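Local coordinates for exodeoxyribonuclease III (Methanosarcina mazei, PDB 5J8N), which probably nicks DNA at abasic sites and degrades double-stranded DNA from its 3' ends, using bound magnesium or manganese ions, at residues E89-E94 / M126-A131; Y57-S62 / I80-G85. The protein carries 3 engineered substitutions. All blocks are in the same frame, centred on the assembly; numbering follows the deposited sequence.

How the contacts relate
Along the chain, strand 57-61 comes first, an outermost strand of one sheet of the DNase I-like sandwich, and it turns into its antiparallel neighbour 71-75. Strand 81-84, which belongs to the other sheet, then closes contact 2 across the sandwich. Helix 89-92 follows directly, and after strands 97-101 and 106-111 the long helix 119-141 packs back on it and closes contact 1. The two loops are in series, so they neither nest nor cross. Their centres lie about 17 Å apart, yet they touch where Gly85 CA packs 3.3 Å from Asp92 OD1. Together they join sheet to sheet and short helix to long helix.

Contact 1: residues E89-E94 / M126-A131; sequences EVFDRE and MAFYDA
Phe91 packs its ring against Ala127, Phe128 and Ala131 on one side of helix 119-141, a long helix of the DNase I-like α/β sandwich. Its first torsion (chi1 -57°) sets CG anti to the carbonyl carbon and sends the ring from the short helix 89-92 toward the longer one. No hydrogen bond crosses, and the contact is made by carbon packing. The first residue met is Ala127: Phe91 CZ, the far end of the ring, lies 3.9 Å from Ala127 CB and 3.7 Å from Ala127 O, an oxygen already taken by the helical bond from Ala131 N. Phe128 follows with two kinds of contact. Its CA sits over a face of the Phe91 ring, 4.1 Å from the centroid, as a CH-pi contact. Its own ring turns an edge to the face of Phe91 in an offset edge-to-face pair, with planes at 79°. The closest carbons of this pair are Phe128 CD2 and Phe91 CD1, 3.6 Å apart. The two side chains lie alongside with their ends pointing contrary ways, and Phe128 CE2 comes within 4.0 Å of Phe91 CB. Phe128 is buried and also meets the ring of Phe112, while Tyr124, on the same long helix, adds a further edge-to-face partner to Phe91 and binds Val90 O through its hydroxyl. The Phe128 side chain lies about 7 Å from that of Tyr111, a predicted active-site residue. With an alanine in place of Phe91, the helices would probably lose their shared ring, leaving the edge of Phe128 without an aromatic face and the methyl of Ala131 without this neighbour. One turn after Ala127, that methyl group meets another part of the same ring, with Ala131 CB 3.6 Å from Phe91 CE2.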
ATOM      1  N   GLU A  89      17.312  -8.648  -6.868  1.00 16.22           N
ATOM      2  CA  GLU A  89      17.256  -9.719  -5.833  1.00 18.60           C
ATOM      3  C   GLU A  89      17.231  -9.149  -4.420  1.00 18.34           C
ATOM      4  O   GLU A  89      16.465  -9.638  -3.563  1.00 18.08           O
ATOM      5  CB  GLU A  89      18.417 -10.714  -6.000  1.00 21.71           C
ATOM      6  CG  GLU A  89      18.315 -11.957  -5.090  1.00 28.74           C
ATOM      7  CD  GLU A  89      18.862 -11.737  -3.661  1.00 48.57           C
ATOM      8  OE1 GLU A  89      19.823 -10.947  -3.484  1.00 51.52           O
ATOM      9  OE2 GLU A  89      18.338 -12.370  -2.709  1.00 50.56           O
ATOM     10  N   VAL A  90      18.044  -8.142  -4.131  1.00 17.66           N
ATOM     11  CA  VAL A  90      18.169  -7.679  -2.753  0.66 17.46           C
ATOM     12  C   VAL A  90      16.847  -7.059  -2.286  1.00 16.85           C
ATOM     13  O   VAL A  90      16.570  -7.043  -1.060  1.00 18.18           O
ATOM     14  CB  VAL A  90      19.363  -6.698  -2.600  0.66 17.29           C
ATOM     15  CG1 VAL A  90      19.072  -5.371  -3.311  0.66 16.24           C
ATOM     16  CG2 VAL A  90      19.707  -6.487  -1.147  0.66 22.89           C
ATOM     17  N   PHE A  91      15.972  -6.628  -3.201  1.00 15.39           N
ATOM     18  CA  PHE A  91      14.642  -6.169  -2.816  1.00 15.81           C
ATOM     19  C   PHE A  91      13.608  -7.273  -2.972  1.00 15.86           C
ATOM     20  O   PHE A  91      12.700  -7.439  -2.087  1.00 15.62           O
ATOM     21  CB  PHE A  91      14.230  -4.925  -3.662  1.00 15.73           C
ATOM     22  CG  PHE A  91      15.204  -3.791  -3.535  1.00 16.15           C
ATOM     23  CD1 PHE A  91      15.596  -3.346  -2.269  1.00 16.96           C
ATOM     24  CD2 PHE A  91      15.778  -3.190  -4.649  1.00 16.33           C
ATOM     25  CE1 PHE A  91      16.517  -2.329  -2.119  1.00 17.30           C
ATOM     26  CE2 PHE A  91      16.742  -2.184  -4.493  1.00 18.24           C
ATOM     27  CZ  PHE A  91      17.118  -1.750  -3.216  1.00 19.55           C
ATOM     28  N   ASP A  92      13.701  -8.082  -4.016  1.00 18.01           N
ATOM     29  CA  ASP A  92      12.677  -9.105  -4.264  1.00 17.60           C
ATOM     30  C   ASP A  92      12.671 -10.116  -3.113  1.00 18.28           C
ATOM     31  O   ASP A  92      11.565 -10.607  -2.752  1.00 18.98           O
ATOM     32  CB  ASP A  92      12.911  -9.828  -5.621  1.00 20.11           C
ATOM     33  CG  ASP A  92      12.766  -8.894  -6.830  1.00 22.34           C
ATOM     34  OD1 ASP A  92      12.429  -7.752  -6.674  1.00 22.18           O
ATOM     35  OD2 ASP A  92      13.065  -9.383  -7.924  1.00 31.52           O
ATOM     36  N   ARG A  93      13.806 -10.365  -2.483  0.57 16.96           N
ATOM     37  CA  ARG A  93      13.896 -11.416  -1.476  0.57 17.67           C
ATOM     38  C   ARG A  93      13.133 -11.028  -0.187  0.57 17.15           C
ATOM     39  O   ARG A  93      12.978 -11.862   0.713  0.57 17.78           O
ATOM     40  CB  ARG A  93      15.356 -11.746  -1.151  0.57 18.29           C
ATOM     41  CG  ARG A  93      16.043 -10.852  -0.101  0.57 19.99           C
ATOM     42  CD  ARG A  93      17.401 -11.434   0.432  0.57 30.22           C
ATOM     43  NE  ARG A  93      18.532 -11.209  -0.468  0.57 32.48           N
ATOM     44  CZ  ARG A  93      19.676 -10.594  -0.143  0.57 29.84           C
ATOM     45  NH1 ARG A  93      19.883 -10.119   1.075  0.57 33.84           N
ATOM     46  NH2 ARG A  93      20.624 -10.454  -1.054  0.57 31.68           N
ATOM     47  N   GLU A  94      12.692  -9.783  -0.087  1.00 14.92           N
ATOM     48  CA  GLU A  94      11.920  -9.361   1.088  1.00 15.19           C
ATOM     49  C   GLU A  94      10.422  -9.395   0.854  1.00 15.52           C
ATOM     50  O   GLU A  94       9.656  -9.094   1.765  1.00 14.53           O
ATOM     51  CB  GLU A  94      12.375  -7.984   1.554  1.00 16.68           C
ATOM     52  CG  GLU A  94      13.803  -8.034   2.108  1.00 16.68           C
ATOM     53  CD  GLU A  94      14.143  -6.868   3.039  1.00 17.94           C
ATOM     54  OE1 GLU A  94      13.295  -5.991   3.337  1.00 18.48           O
ATOM     55  OE2 GLU A  94      15.359  -6.798   3.416  1.00 19.86           O
ATOM     56  N   MET A 126      15.615   3.890   1.588  1.00 16.75           N
ATOM     57  CA  MET A 126      15.863   4.902   0.554  1.00 16.62           C
ATOM     58  C   MET A 126      16.295   4.246  -0.768  1.00 18.02           C
ATOM     59  O   MET A 126      15.891   4.708  -1.851  1.00 17.96           O
ATOM     60  CB  MET A 126      16.884   5.894   1.045  1.00 19.81           C
ATOM     61  CG  MET A 126      16.472   6.698   2.279  1.00 20.41           C
ATOM     62  SD  MET A 126      14.918   7.607   2.104  1.00 21.69           S
ATOM     63  CE  MET A 126      15.351   8.770   0.828  1.00 24.32           C
ATOM     64  N   ALA A 127      17.086   3.182  -0.696  1.00 16.87           N
ATOM     65  CA  ALA A 127      17.490   2.472  -1.908  1.00 16.62           C
ATOM     66  C   ALA A 127      16.261   1.806  -2.578  1.00 16.66           C
ATOM     67  O   ALA A 127      16.119   1.768  -3.812  1.00 17.10           O
ATOM     68  CB  ALA A 127      18.540   1.439  -1.567  1.00 17.82           C
ATOM     69  N   PHE A 128      15.365   1.250  -1.777  1.00 15.20           N
ATOM     70  CA  PHE A 128      14.118   0.667  -2.289  1.00 14.83           C
ATOM     71  C   PHE A 128      13.303   1.737  -2.978  1.00 15.76           C
ATOM     72  O   PHE A 128      12.777   1.509  -4.068  1.00 14.29           O
ATOM     73  CB  PHE A 128      13.334  -0.020  -1.134  1.00 13.49           C
ATOM     74  CG  PHE A 128      12.166  -0.820  -1.608  1.00 12.83           C
ATOM     75  CD1 PHE A 128      11.012  -0.199  -1.964  1.00 13.20           C
ATOM     76  CD2 PHE A 128      12.222  -2.227  -1.618  1.00 15.57           C
ATOM     77  CE1 PHE A 128       9.892  -0.909  -2.401  1.00 16.79           C
ATOM     78  CE2 PHE A 128      11.113  -2.952  -2.048  1.00 16.28           C
ATOM     79  CZ  PHE A 128       9.939  -2.293  -2.441  1.00 16.01           C
ATOM     80  N   TYR A 129      13.161   2.904  -2.355  1.00 15.36           N
ATOM     81  CA  TYR A 129      12.415   4.019  -2.957  1.00 15.40           C
ATOM     82  C   TYR A 129      13.041   4.330  -4.344  1.00 16.11           C
ATOM     83  O   TYR A 129      12.288   4.533  -5.311  1.00 15.73           O
ATOM     84  CB  TYR A 129      12.534   5.251  -2.064  1.00 14.56           C
ATOM     85  CG  TYR A 129      11.560   5.360  -0.919  1.00 13.15           C
ATOM     86  CD1 TYR A 129      10.374   4.588  -0.840  1.00 14.04           C
ATOM     87  CD2 TYR A 129      11.793   6.318   0.049  1.00 14.49           C
ATOM     88  CE1 TYR A 129       9.446   4.791   0.228  1.00 14.56           C
ATOM     89  CE2 TYR A 129      10.875   6.528   1.090  1.00 15.02           C
ATOM     90  CZ  TYR A 129       9.718   5.759   1.166  1.00 14.18           C
ATOM     91  OH  TYR A 129       8.840   5.990   2.201  1.00 13.77           O
ATOM     92  N   ASP A 130      14.370   4.408  -4.438  1.00 17.18           N
ATOM     93  CA  ASP A 130      15.013   4.761  -5.714  1.00 17.32           C
ATOM     94  C   ASP A 130      14.704   3.714  -6.777  1.00 16.51           C
ATOM     95  O   ASP A 130      14.396   4.040  -7.925  1.00 17.44           O
ATOM     96  CB  ASP A 130      16.519   4.856  -5.514  1.00 18.85           C
ATOM     97  CG  ASP A 130      16.937   6.104  -4.757  1.00 30.90           C
ATOM     98  OD1 ASP A 130      16.159   7.079  -4.755  1.00 32.04           O
ATOM     99  OD2 ASP A 130      18.073   6.113  -4.206  1.00 37.89           O
ATOM    100  N   ALA A 131      14.792   2.432  -6.405  1.00 15.58           N
ATOM    101  CA  ALA A 131      14.534   1.353  -7.357  1.00 17.09           C
ATOM    102  C   ALA A 131      13.088   1.375  -7.786  1.00 15.27           C
ATOM    103  O   ALA A 131      12.794   1.185  -8.947  1.00 16.62           O
ATOM    104  CB  ALA A 131      14.899  -0.010  -6.768  1.00 17.51           C
TER

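Contact 2: residues Y57-S62 / I80-G85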
ATOM      1  N   TYR A  57      -9.699 -14.168  -7.493  1.00 16.22           N
ATOM      2  CA  TYR A  57      -8.359 -14.684  -7.747  1.00 16.38           C
ATOM      3  C   TYR A  57      -7.495 -14.134  -6.638  1.00 18.85           C
ATOM      4  O   TYR A  57      -7.718 -13.010  -6.169  1.00 18.64           O
ATOM      5  CB  TYR A  57      -7.847 -14.244  -9.110  1.00 19.09           C
ATOM      6  CG  TYR A  57      -8.681 -14.822 -10.235  1.00 19.26           C
ATOM      7  CD1 TYR A  57      -8.363 -16.066 -10.788  1.00 19.91           C
ATOM      8  CD2 TYR A  57      -9.784 -14.133 -10.754  1.00 17.79           C
ATOM      9  CE1 TYR A  57      -9.120 -16.612 -11.795  1.00 20.96           C
ATOM     10  CE2 TYR A  57     -10.551 -14.685 -11.781  1.00 20.28           C
ATOM     11  CZ  TYR A  57     -10.211 -15.933 -12.280  1.00 22.55           C
ATOM     12  OH  TYR A  57     -10.955 -16.494 -13.287  1.00 28.28           O
ATOM     13  N   ASN A  58      -6.471 -14.877  -6.225  1.00 17.54           N
ATOM     14  CA  ASN A  58      -5.545 -14.290  -5.265  1.00 16.81           C
ATOM     15  C   ASN A  58      -4.106 -14.652  -5.580  1.00 14.07           C
ATOM     16  O   ASN A  58      -3.854 -15.732  -6.125  1.00 14.53           O
ATOM     17  CB  ASN A  58      -5.899 -14.723  -3.831  1.00 19.43           C
ATOM     18  CG  ASN A  58      -5.544 -16.154  -3.541  1.00 21.25           C
ATOM     19  OD1 ASN A  58      -4.429 -16.447  -3.098  1.00 28.19           O
ATOM     20  ND2 ASN A  58      -6.452 -17.080  -3.857  1.00 30.89           N
ATOM     21  N   TYR A  59      -3.219 -13.718  -5.234  1.00 13.42           N
ATOM     22  CA  TYR A  59      -1.775 -13.844  -5.555  1.00 12.56           C
ATOM     23  C   TYR A  59      -0.991 -13.305  -4.398  1.00 12.20           C
ATOM     24  O   TYR A  59      -1.301 -12.219  -3.906  1.00 14.36           O
ATOM     25  CB  TYR A  59      -1.426 -13.075  -6.844  1.00 16.15           C
ATOM     26  CG  TYR A  59      -2.359 -13.488  -7.972  1.00 15.16           C
ATOM     27  CD1 TYR A  59      -2.136 -14.647  -8.669  1.00 16.03           C
ATOM     28  CD2 TYR A  59      -3.499 -12.748  -8.245  1.00 15.02           C
ATOM     29  CE1 TYR A  59      -3.034 -15.058  -9.655  1.00 17.47           C
ATOM     30  CE2 TYR A  59      -4.365 -13.165  -9.195  1.00 13.91           C
ATOM     31  CZ  TYR A  59      -4.147 -14.269  -9.897  1.00 15.20           C
ATOM     32  OH  TYR A  59      -5.064 -14.728 -10.830  1.00 17.06           O
ATOM     33  N   PHE A  60       0.030 -14.025  -3.941  1.00 14.00           N
ATOM     34  CA  PHE A  60       0.803 -13.622  -2.779  1.00 12.91           C
ATOM     35  C   PHE A  60       2.277 -13.750  -3.053  1.00 13.78           C
ATOM     36  O   PHE A  60       2.695 -14.683  -3.824  1.00 17.00           O
ATOM     37  CB  PHE A  60       0.478 -14.523  -1.557  1.00 14.29           C
ATOM     38  CG  PHE A  60      -0.800 -14.141  -0.861  1.00 15.40           C
ATOM     39  CD1 PHE A  60      -2.025 -14.605  -1.333  1.00 20.27           C
ATOM     40  CD2 PHE A  60      -0.771 -13.207   0.185  1.00 15.74           C
ATOM     41  CE1 PHE A  60      -3.218 -14.195  -0.673  1.00 17.91           C
ATOM     42  CE2 PHE A  60      -1.935 -12.813   0.856  1.00 17.20           C
ATOM     43  CZ  PHE A  60      -3.158 -13.317   0.412  1.00 17.66           C
ATOM     44  N   VAL A  61       3.058 -12.915  -2.383  1.00 13.64           N
ATOM     45  CA  VAL A  61       4.527 -13.101  -2.375  1.00 15.24           C
ATOM     46  C   VAL A  61       4.949 -13.088  -0.922  1.00 16.72           C
ATOM     47  O   VAL A  61       4.432 -12.291  -0.101  1.00 14.73           O
ATOM     48  CB  VAL A  61       5.245 -12.036  -3.210  1.00 18.20           C
ATOM     49  CG1 VAL A  61       5.089 -10.684  -2.679  1.00 20.25           C
ATOM     50  CG2 VAL A  61       6.766 -12.397  -3.364  1.00 19.66           C
ATOM     51  N   SER A  62       5.829 -14.015  -0.608  1.00 16.16           N
ATOM     52  CA  SER A  62       6.442 -14.145   0.719  1.00 16.12           C
ATOM     53  C   SER A  62       7.896 -13.705   0.704  1.00 15.39           C
ATOM     54  O   SER A  62       8.625 -13.915  -0.305  1.00 17.67           O
ATOM     55  CB  SER A  62       6.450 -15.593   1.166  1.00 18.88           C
ATOM     56  OG  SER A  62       5.247 -16.049   1.803  1.00 24.77           O
ATOM     57  N   ILE A  80      -3.901 -10.052 -16.321  1.00 15.82           N
ATOM     58  CA  ILE A  80      -3.266 -10.498 -17.553  1.00 16.35           C
ATOM     59  C   ILE A  80      -1.760 -10.712 -17.424  1.00 16.69           C
ATOM     60  O   ILE A  80      -1.154 -11.279 -18.324  1.00 20.89           O
ATOM     61  CB  ILE A  80      -3.533  -9.521 -18.736  1.00 18.96           C
ATOM     62  CG1 ILE A  80      -2.940  -8.156 -18.460  1.00 20.59           C
ATOM     63  CG2 ILE A  80      -5.044  -9.319 -18.932  1.00 23.55           C
ATOM     64  CD1 ILE A  80      -3.263  -7.155 -19.633  1.00 24.32           C
ATOM     65  N   LYS A  81      -1.175 -10.272 -16.318  1.00 16.12           N
ATOM     66  CA  LYS A  81       0.271 -10.471 -16.024  1.00 16.06           C
ATOM     67  C   LYS A  81       0.437 -10.376 -14.528  1.00 14.97           C
ATOM     68  O   LYS A  81      -0.226  -9.573 -13.854  1.00 15.30           O
ATOM     69  CB  LYS A  81       1.127  -9.398 -16.729  1.00 19.04           C
ATOM     70  CG  LYS A  81       2.625  -9.645 -16.687  1.00 23.09           C
ATOM     71  CD  LYS A  81       3.406  -8.617 -17.575  1.00 26.15           C
ATOM     72  CE  LYS A  81       4.437  -9.361 -18.423  1.00 40.41           C
ATOM     73  NZ  LYS A  81       5.377 -10.193 -17.589  1.00 45.79           N
ATOM     74  N   LEU A  82       1.345 -11.208 -14.036  1.00 14.80           N
ATOM     75  CA  LEU A  82       1.649 -11.316 -12.622  1.00 15.29           C
ATOM     76  C   LEU A  82       3.174 -11.279 -12.495  1.00 16.34           C
ATOM     77  O   LEU A  82       3.837 -12.121 -13.135  1.00 18.03           O
ATOM     78  CB  LEU A  82       1.077 -12.644 -12.058  1.00 16.24           C
ATOM     79  CG  LEU A  82       1.568 -13.032 -10.659  1.00 18.70           C
ATOM     80  CD1 LEU A  82       0.997 -12.068  -9.625  1.00 18.56           C
ATOM     81  CD2 LEU A  82       1.079 -14.449 -10.447  1.00 17.99           C
ATOM     82  N   GLU A  83       3.706 -10.359 -11.680  1.00 14.60           N
ATOM     83  CA  GLU A  83       5.144 -10.355 -11.430  1.00 16.32           C
ATOM     84  C   GLU A  83       5.409 -10.099  -9.972  1.00 16.82           C
ATOM     85  O   GLU A  83       4.870  -9.142  -9.382  1.00 17.12           O
ATOM     86  CB  GLU A  83       5.876  -9.304 -12.295  1.00 19.06           C
ATOM     87  CG  GLU A  83       5.678  -9.565 -13.756  1.00 21.06           C
ATOM     88  CD  GLU A  83       6.542  -8.695 -14.646  1.00 28.19           C
ATOM     89  OE1 GLU A  83       7.287  -7.857 -14.121  1.00 28.17           O
ATOM     90  OE2 GLU A  83       6.485  -8.872 -15.873  1.00 32.97           O
ATOM     91  N   LYS A  84       6.178 -11.015  -9.409  0.56 16.72           N
ATOM     92  CA  LYS A  84       6.541 -10.928  -8.015  0.56 15.39           C
ATOM     93  C   LYS A  84       7.926 -10.340  -8.009  0.56 16.57           C
ATOM     94  O   LYS A  84       8.893 -10.983  -8.435  0.56 19.63           O
ATOM     95  CB  LYS A  84       6.459 -12.302  -7.349  0.56 17.28           C
ATOM     96  CG  LYS A  84       5.030 -12.828  -7.322  0.56 17.47           C
ATOM     97  CD  LYS A  84       4.949 -14.278  -6.898  0.56 17.04           C
ATOM     98  CE  LYS A  84       3.494 -14.738  -6.808  0.56 16.93           C
ATOM     99  NZ  LYS A  84       3.341 -16.148  -6.311  0.56 16.94           N
ATOM    100  N   GLY A  85       7.988  -9.065  -7.649  1.00 20.02           N
ATOM    101  CA  GLY A  85       9.233  -8.394  -7.403  1.00 18.03           C
ATOM    102  C   GLY A  85       9.525  -7.462  -8.566  1.00 20.14           C
ATOM    103  O   GLY A  85       8.966  -7.578  -9.692  1.00 22.09           O
TER
HETATM  104  O   HOH W   1       0.437 -16.634  -5.875  1.00 27.23           O
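Tyr59 and Leu82 make the apolar part of this contact between strands 57-61 and 81-84, which run at 19° to each other with axes 8.3 Å apart, too far for backbone pairing. With CG of Leu82 anti to the backbone N (chi1 168°), both its methyl groups face the tyrosine: CD2 lies 3.7 Å from Tyr59 CD1, and CD1 reaches 3.8 Å from Tyr59 CB. Further along, Val61 CG2 meets the base of Lys84, 4.0 Å from its CB, as the two side chains pass alongside, heading opposite ways.

The polar part belongs to Lys84, whose extended chain leads NZ to the backbone of the facing strand. There NZ gives a weak hydrogen bond to Phe60 O at 3.0 Å, and a water accepts from both Lys84 NZ and Phe60 N. The lysine was modelled in two conformers, so this bridge is only tentative.

Each strand keeps its own sheet partner: Tyr59 and Val61 make backbone hydrogen bonds to Thr73 and Val71, while strand 81-84 pairs antiparallel with 97-101, Lys81 bonding through its backbone to Asp101. Such face-to-face packing is characteristic of the two central sheets of the DNase I-like α/β sandwich.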